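Long-range contacts in N-acetylglucosamine-6-phosphate deacetylase (Thermotoga maritima, PDB 1O12), which probably removes the acetyl group of N-acetylglucosamine 6-phosphate by hydrolysis, using one bound divalent metal ion: residues M13-V18 against G30-E36; G51-F57 against D352-D357; Y83-T89 against V362-K367. One frame throughout, in Å; residues are numbered along the deposited sequence.

Overall arrangement
The three contacts illustrate how chain ends can be folded back onto a barrel. Contact 1 is local and closes near the N-terminus before contact 2 opens. Contacts 2 and 3 each join an early segment to a late one, some 270 to 300 residues on, and their segments alternate along the chain. The centres of contacts 1 and 2 lie about 12 Å apart, those of 2 and 3 about 8 Å. Ile34 packs on Leu353 where contact 1 meets contact 2, while strand 353-356 of contact 2 pairs antiparallel with strand 362-367 of contact 3. Together they lead from the small beta domain into the amidohydrolase barrel, away from the iron site formed by Glu127, His188 and His209.

Contact 1 (M13-V18 against G30-E36); sequences MIVEKV and GDVEIEE
Selenomethionine Met13 meets Ile34 through backbone and side chain alike. Its O accepts Ile34 N at 2.7 Å, the donor tilted 34° from the carbonyl plane. Its CG lies 3.1 Å from Ile34 O, and bends at chi2 and chi3 then carry CE back toward that oxygen and the backbone of Glu35. Ile14 faces Glu33 as a non-hydrogen-bonded pair; its CG1 lies alongside Val32 O at 3.7 Å, while the Glu33 carboxylate is engaged by Lys41. Val15 and Val32 form the next, hydrogen-bonded pair, gripping each other by two nearly straight N-H...O bonds. Glu16 then sets its CB against the Asp31 carboxylate, 3.4 Å from OD2. That same OD2 receives Lys17 N at 2.7 Å from above the carboxylate plane. Asp31 CG stands beside its own backbone N (chi1 -54°), which puts OD2 at the corner of the first strand, and its OD1 is held in a salt bridge by Arg45. Val18 restores the pairing: its N reaches Gly30 O at 3.0 Å, and Gly30 N returns a bond to Val18 O. Lys17, with positive phi, and Val18 thus share Gly30 as their opposite number. This is a G1 beta bulge, here at the corner where the chain turns from strand 14-16 into strand 18-22, both paired antiparallel with strand 26-35 in the small beta domain that flanks the barrel in many amidohydrolases.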
# COMPACT_ATOMS: atom_id res chain seq x y z
N MSE A 13 43.77 -7.91 4.95
CA MSE A 13 43.86 -9.15 4.13
C MSE A 13 42.91 -10.21 4.67
O MSE A 13 42.40 -11.04 3.93
CB MSE A 13 45.29 -9.69 4.09
CG MSE A 13 45.48 -10.75 3.00
SE MSE A 13 47.13 -10.66 1.88
CE MSE A 13 46.61 -9.44 0.44
N ILE A 14 42.65 -10.19 5.97
CA ILE A 14 41.74 -11.17 6.53
C ILE A 14 40.91 -10.65 7.72
O ILE A 14 41.46 -10.07 8.66
CB ILE A 14 42.51 -12.45 6.92
CG1 ILE A 14 41.57 -13.48 7.52
CG2 ILE A 14 43.59 -12.12 7.91
CD1 ILE A 14 42.10 -14.91 7.32
N VAL A 15 39.59 -10.82 7.66
CA VAL A 15 38.73 -10.37 8.76
C VAL A 15 38.15 -11.65 9.33
O VAL A 15 37.46 -12.38 8.63
CB VAL A 15 37.58 -9.48 8.27
CG1 VAL A 15 36.77 -8.96 9.44
CG2 VAL A 15 38.13 -8.33 7.45
N GLU A 16 38.45 -11.95 10.59
CA GLU A 16 37.99 -13.19 11.22
C GLU A 16 36.96 -13.06 12.33
O GLU A 16 36.77 -12.00 12.90
CB GLU A 16 39.18 -14.01 11.76
CG GLU A 16 40.05 -13.29 12.81
CD GLU A 16 41.13 -14.20 13.45
OE1 GLU A 16 41.70 -15.05 12.71
OE2 GLU A 16 41.40 -14.06 14.68
N LYS A 17 36.31 -14.19 12.60
CA LYS A 17 35.32 -14.31 13.65
C LYS A 17 34.30 -13.19 13.58
O LYS A 17 34.13 -12.42 14.54
CB LYS A 17 36.01 -14.29 15.02
CG LYS A 17 37.11 -15.33 15.22
CD LYS A 17 37.76 -15.19 16.61
CE LYS A 17 38.40 -13.81 16.84
NZ LYS A 17 37.44 -12.66 16.90
N VAL A 18 33.60 -13.08 12.46
CA VAL A 18 32.61 -12.03 12.33
C VAL A 18 31.26 -12.53 11.89
O VAL A 18 31.13 -13.64 11.39
CB VAL A 18 33.07 -10.91 11.32
CG1 VAL A 18 34.09 -10.04 11.96
CG2 VAL A 18 33.60 -11.52 10.01
N GLY A 30 31.99 -16.45 10.53
CA GLY A 30 33.06 -16.98 9.70
C GLY A 30 34.20 -15.98 9.52
O GLY A 30 34.36 -15.04 10.31
N ASP A 31 34.99 -16.18 8.47
CA ASP A 31 36.12 -15.31 8.17
C ASP A 31 36.06 -14.96 6.69
O ASP A 31 35.55 -15.76 5.87
CB ASP A 31 37.46 -16.02 8.47
CG ASP A 31 37.54 -16.57 9.91
OD1 ASP A 31 38.43 -17.43 10.18
OD2 ASP A 31 36.73 -16.16 10.77
N VAL A 32 36.54 -13.76 6.34
CA VAL A 32 36.55 -13.30 4.96
C VAL A 32 38.01 -12.98 4.59
O VAL A 32 38.74 -12.35 5.35
CB VAL A 32 35.65 -12.03 4.73
CG1 VAL A 32 35.76 -11.56 3.26
CG2 VAL A 32 34.21 -12.33 5.06
N GLU A 33 38.40 -13.44 3.40
CA GLU A 33 39.75 -13.26 2.91
C GLU A 33 39.80 -12.32 1.71
O GLU A 33 39.14 -12.55 0.69
CB GLU A 33 40.32 -14.61 2.51
CG GLU A 33 41.80 -14.78 2.78
CD GLU A 33 42.23 -16.24 2.60
OE1 GLU A 33 42.20 -16.74 1.45
OE2 GLU A 33 42.59 -16.88 3.62
N ILE A 34 40.62 -11.29 1.85
CA ILE A 34 40.81 -10.24 0.86
C ILE A 34 42.21 -10.23 0.25
O ILE A 34 43.20 -10.12 0.96
CB ILE A 34 40.58 -8.88 1.48
CG1 ILE A 34 39.23 -8.88 2.21
CG2 ILE A 34 40.68 -7.82 0.42
CD1 ILE A 34 38.91 -7.58 2.88
N GLU A 35 42.25 -10.34 -1.08
CA GLU A 35 43.50 -10.34 -1.85
C GLU A 35 43.44 -9.17 -2.84
O GLU A 35 42.65 -9.16 -3.78
CB GLU A 35 43.65 -11.69 -2.59
CG GLU A 35 45.00 -11.92 -3.34
CD GLU A 35 45.23 -13.39 -3.75
OE1 GLU A 35 44.37 -13.96 -4.47
OE2 GLU A 35 46.26 -13.99 -3.34
N GLU A 36 44.28 -8.16 -2.60
CA GLU A 36 44.33 -6.98 -3.44
C GLU A 36 42.93 -6.56 -3.91
O GLU A 36 42.55 -6.78 -5.07
CB GLU A 36 45.25 -7.21 -4.64
CG GLU A 36 45.83 -5.92 -5.20
CD GLU A 36 46.82 -6.15 -6.35
OE1 GLU A 36 46.39 -6.69 -7.41
OE2 GLU A 36 48.01 -5.78 -6.19

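Contact 2 (G51-F57 against D352-D357); sequences GVLMPGF and DLVLLD
Val354 lays its CG1 over one face of the Phe57 ring, a CH-pi contact 4.1 Å from CG1 to the ring centroid and 19° off the normal. The methyl gets there because chi1 of Val354 (56°) sets CG1 between the backbone N and the carbonyl carbon, where it also packs on Met54 CB and Met54 O. Leu356 reaches the same ring with one branch and Met54 with the other: CD2 approaches Phe57 CZ obliquely at 4.1 Å, while CD1 touches Met54 CG at 3.8 Å, the Leu356 and Met54 side chains crossing at about a right angle. The selenomethionine Met54 bends at its last torsion and continues onto Ile322 and Ala326 of helix 322-336, and the Phe57 ring also meets that of Phe307. On the opposite face, Leu53 and Leu355 adopt nearly the same shape, each CG anti to its backbone N and chi2 near 75°. Turned across each other, they bring CD1 against CD1 at 3.4 Å, a tight fit, and Leu353 adds CD2 at 4.4 Å from Leu53 CD2. Between the two layers, Val52 with Leu356 and Met54 with Val354 are antiparallel hydrogen-bonded pairs, each closed by two bonds. The regular pattern ends at Gly56, whose N reaches Asp352 O at 2.8 Å from well above the carbonyl plane; glycine lets the two backbones come this close. The Asp352 carboxylate itself turns to Glu368 N and Lys367. Strand 52-59 goes on to pair in parallel with strand 87-93, so this antiparallel pairing, late strand against early strand, is consistent with the way amidohydrolases tie the chain's end to the entry of their TIM barrel.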
# COMPACT_ATOMS: atom_id res chain seq x y z
N GLY A 51 32.00 -8.85 15.55
CA GLY A 51 31.21 -7.71 15.14
C GLY A 51 30.46 -8.12 13.88
O GLY A 51 30.36 -9.31 13.54
N VAL A 52 29.91 -7.13 13.17
CA VAL A 52 29.18 -7.43 11.95
C VAL A 52 29.98 -6.94 10.77
O VAL A 52 30.62 -5.90 10.84
CB VAL A 52 27.77 -6.74 11.94
CG1 VAL A 52 26.98 -7.18 10.72
CG2 VAL A 52 27.02 -7.06 13.21
N LEU A 53 29.96 -7.70 9.68
CA LEU A 53 30.66 -7.31 8.46
C LEU A 53 29.61 -7.29 7.36
O LEU A 53 28.91 -8.30 7.15
CB LEU A 53 31.74 -8.32 8.09
CG LEU A 53 32.70 -7.82 7.01
CD1 LEU A 53 33.66 -6.83 7.64
CD2 LEU A 53 33.50 -8.97 6.37
N MSE A 54 29.47 -6.16 6.69
CA MSE A 54 28.48 -6.03 5.62
C MSE A 54 29.12 -5.41 4.38
O MSE A 54 30.22 -4.84 4.45
CB MSE A 54 27.33 -5.11 6.05
CG MSE A 54 26.69 -5.40 7.40
SE MSE A 54 25.23 -4.10 7.78
CE MSE A 54 24.01 -4.68 6.34
N PRO A 55 28.43 -5.51 3.22
CA PRO A 55 28.95 -4.92 1.98
C PRO A 55 29.01 -3.41 2.19
O PRO A 55 28.18 -2.86 2.91
CB PRO A 55 27.90 -5.31 0.94
CG PRO A 55 27.36 -6.60 1.49
CD PRO A 55 27.21 -6.29 2.97
N GLY A 56 29.99 -2.73 1.60
CA GLY A 56 30.10 -1.29 1.76
C GLY A 56 28.79 -0.61 1.34
O GLY A 56 28.25 -0.91 0.29
N PHE A 57 28.28 0.28 2.18
CA PHE A 57 27.05 0.99 1.89
C PHE A 57 27.19 1.79 0.61
O PHE A 57 28.30 2.17 0.23
CB PHE A 57 26.70 1.94 3.04
CG PHE A 57 26.46 1.23 4.35
CD1 PHE A 57 26.71 1.88 5.56
CD2 PHE A 57 25.98 -0.08 4.37
CE1 PHE A 57 26.49 1.23 6.77
CE2 PHE A 57 25.76 -0.74 5.58
CZ PHE A 57 26.01 -0.09 6.77
N ASP A 352 34.64 -4.14 -0.96
CA ASP A 352 34.17 -2.87 -0.39
C ASP A 352 33.34 -3.37 0.79
O ASP A 352 32.28 -4.00 0.61
CB ASP A 352 33.31 -2.08 -1.40
CG ASP A 352 34.15 -1.45 -2.54
OD1 ASP A 352 35.40 -1.44 -2.43
OD2 ASP A 352 33.55 -0.95 -3.53
N LEU A 353 33.84 -3.14 2.00
CA LEU A 353 33.17 -3.65 3.19
C LEU A 353 33.08 -2.68 4.34
O LEU A 353 33.83 -1.71 4.40
CB LEU A 353 33.91 -4.88 3.67
CG LEU A 353 34.23 -5.99 2.68
CD1 LEU A 353 35.46 -6.75 3.14
CD2 LEU A 353 33.02 -6.90 2.55
N VAL A 354 32.14 -2.94 5.25
CA VAL A 354 32.02 -2.12 6.43
C VAL A 354 31.88 -3.04 7.64
O VAL A 354 31.07 -3.98 7.64
CB VAL A 354 30.82 -1.14 6.36
CG1 VAL A 354 29.52 -1.90 6.11
CG2 VAL A 354 30.75 -0.30 7.64
N LEU A 355 32.69 -2.79 8.66
CA LEU A 355 32.61 -3.57 9.90
C LEU A 355 31.87 -2.71 10.93
O LEU A 355 32.15 -1.52 11.05
CB LEU A 355 34.01 -3.90 10.41
CG LEU A 355 34.01 -4.89 11.58
CD1 LEU A 355 33.69 -6.31 11.05
CD2 LEU A 355 35.38 -4.86 12.26
N LEU A 356 30.95 -3.32 11.67
CA LEU A 356 30.16 -2.60 12.67
C LEU A 356 30.07 -3.31 14.02
O LEU A 356 30.35 -4.50 14.09
CB LEU A 356 28.75 -2.41 12.14
CG LEU A 356 28.68 -1.98 10.66
CD1 LEU A 356 28.66 -3.19 9.75
CD2 LEU A 356 27.44 -1.12 10.47
N ASP A 357 29.70 -2.58 15.08
CA ASP A 357 29.52 -3.25 16.37
C ASP A 357 28.08 -3.78 16.29
O ASP A 357 27.37 -3.48 15.31
CB ASP A 357 29.69 -2.29 17.56
CG ASP A 357 28.66 -1.20 17.60
OD1 ASP A 357 27.52 -1.42 17.17
OD2 ASP A 357 28.97 -0.10 18.10

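Contact 3 (Y83-T89 against V362-K367); sequences YSQGVTT and VVMTIK
Gly86 and Thr365 come within 5.3 Å of each other, CA to CA, yet the axes of strands 87-89 and 362-367 approach no closer than 7.4 Å, 11° from parallel, too far for backbone pairing, and side chains fill the interval. The central link is a short bond of 2.5 Å from Thr365 OG1 to Tyr83 O, made in the carbonyl plane. The same oxygen accepts Gly86 N, so two donors grip it. With OG1 beside its own backbone N (chi1 -56°), Thr365 directs its hydroxyl to the turn and its CG2 to Thr88, whose CG2 slides past at 3.5 Å. Replacing Thr365 by an alanine would probably leave Tyr83 O without its hydroxyl donor and open a gap beside Thr88 CG2. Farther along, Lys367 passes obliquely by the Tyr83 ring, its CG 3.4 Å from Tyr83 OH, and that hydroxyl is itself bonded to Glu79. The lysine chain, bent at chi2 and chi4, then runs by the Thr88 backbone, CE 3.0 Å from Thr88 O, before its ammonium group forms a salt bridge with Asp352. At the other end, Val362 presses CG2 on the backbone of Gln85, 3.7 Å from its C atom. Val363 and Met364 together face Leu355, a classic beta bulge in the strand that carries these side chains. Gly86, at positive phi, is the C-prime residue of a Schellman motif ending helix 75-83, and that helix joins parallel strands 52-59 and 87-93 in a beta-alpha-beta crossover as expected of a TIM barrel.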
# COMPACT_ATOMS: atom_id res chain seq x y z
N TYR A 83 33.31 7.67 4.33
CA TYR A 83 33.95 6.44 4.76
C TYR A 83 33.63 6.20 6.22
O TYR A 83 33.51 5.05 6.66
CB TYR A 83 35.46 6.50 4.53
CG TYR A 83 35.85 6.33 3.07
CD1 TYR A 83 35.27 5.31 2.29
CD2 TYR A 83 36.79 7.17 2.45
CE1 TYR A 83 35.61 5.15 0.95
CE2 TYR A 83 37.14 7.00 1.10
CZ TYR A 83 36.54 6.00 0.37
OH TYR A 83 36.84 5.84 -0.94
N SER A 84 33.46 7.28 6.98
CA SER A 84 33.13 7.17 8.41
C SER A 84 31.68 6.75 8.60
O SER A 84 31.23 6.60 9.72
CB SER A 84 33.33 8.49 9.12
OG SER A 84 32.36 9.43 8.72
N GLN A 85 30.94 6.61 7.51
CA GLN A 85 29.55 6.18 7.59
C GLN A 85 29.46 4.81 6.92
O GLN A 85 28.36 4.27 6.74
CB GLN A 85 28.64 7.19 6.89
CG GLN A 85 28.55 8.50 7.60
CD GLN A 85 28.08 8.34 9.02
OE1 GLN A 85 27.06 7.74 9.26
NE2 GLN A 85 28.83 8.88 9.98
N GLY A 86 30.62 4.26 6.57
CA GLY A 86 30.69 2.96 5.93
C GLY A 86 30.34 2.97 4.46
O GLY A 86 30.26 1.91 3.84
N VAL A 87 30.12 4.16 3.89
CA VAL A 87 29.78 4.33 2.48
C VAL A 87 31.00 4.21 1.57
O VAL A 87 31.94 4.99 1.68
CB VAL A 87 29.14 5.71 2.21
CG1 VAL A 87 28.88 5.87 0.71
CG2 VAL A 87 27.81 5.87 3.01
N THR A 88 30.98 3.23 0.68
CA THR A 88 32.08 3.02 -0.23
C THR A 88 31.76 3.32 -1.72
O THR A 88 32.60 3.13 -2.59
CB THR A 88 32.59 1.59 -0.10
OG1 THR A 88 31.50 0.68 -0.24
CG2 THR A 88 33.25 1.39 1.24
N THR A 89 30.53 3.74 -2.00
CA THR A 89 30.14 4.12 -3.35
C THR A 89 29.03 5.15 -3.18
O THR A 89 28.06 4.93 -2.45
CB THR A 89 29.55 2.96 -4.19
OG1 THR A 89 30.51 1.91 -4.33
CG2 THR A 89 29.20 3.46 -5.59
N VAL A 362 29.47 2.09 12.95
CA VAL A 362 30.59 1.80 12.06
C VAL A 362 31.89 1.85 12.83
O VAL A 362 32.13 2.80 13.60
CB VAL A 362 30.72 2.80 10.92
CG1 VAL A 362 31.91 2.42 10.07
CG2 VAL A 362 29.43 2.85 10.09
N VAL A 363 32.71 0.83 12.64
CA VAL A 363 33.99 0.79 13.30
C VAL A 363 35.13 0.65 12.29
O VAL A 363 36.28 0.82 12.62
CB VAL A 363 34.02 -0.33 14.42
CG1 VAL A 363 32.75 -1.13 14.39
CG2 VAL A 363 35.21 -1.26 14.24
N MSE A 364 34.81 0.36 11.04
CA MSE A 364 35.86 0.22 10.05
C MSE A 364 35.30 0.09 8.65
O MSE A 364 34.33 -0.64 8.42
CB MSE A 364 36.73 -1.00 10.37
CG MSE A 364 37.88 -1.20 9.38
SE MSE A 364 39.27 -2.52 9.92
CE MSE A 364 38.99 -3.95 8.63
N THR A 365 35.91 0.80 7.72
CA THR A 365 35.46 0.77 6.34
C THR A 365 36.63 0.37 5.46
O THR A 365 37.76 0.79 5.67
CB THR A 365 34.90 2.16 5.91
OG1 THR A 365 33.85 2.54 6.81
CG2 THR A 365 34.35 2.13 4.49
N ILE A 366 36.34 -0.46 4.47
CA ILE A 366 37.33 -0.94 3.54
C ILE A 366 36.84 -0.67 2.14
O ILE A 366 35.71 -1.00 1.82
CB ILE A 366 37.53 -2.44 3.73
CG1 ILE A 366 38.04 -2.67 5.18
CG2 ILE A 366 38.47 -3.01 2.65
CD1 ILE A 366 37.94 -4.08 5.67
N LYS A 367 37.68 -0.06 1.31
CA LYS A 367 37.37 0.28 -0.09
C LYS A 367 38.48 -0.41 -0.87
O LYS A 367 39.65 -0.13 -0.64
CB LYS A 367 37.49 1.80 -0.29
CG LYS A 367 36.51 2.45 -1.23
CD LYS A 367 36.49 1.82 -2.59
CE LYS A 367 35.44 2.50 -3.45
NZ LYS A 367 34.71 1.58 -4.36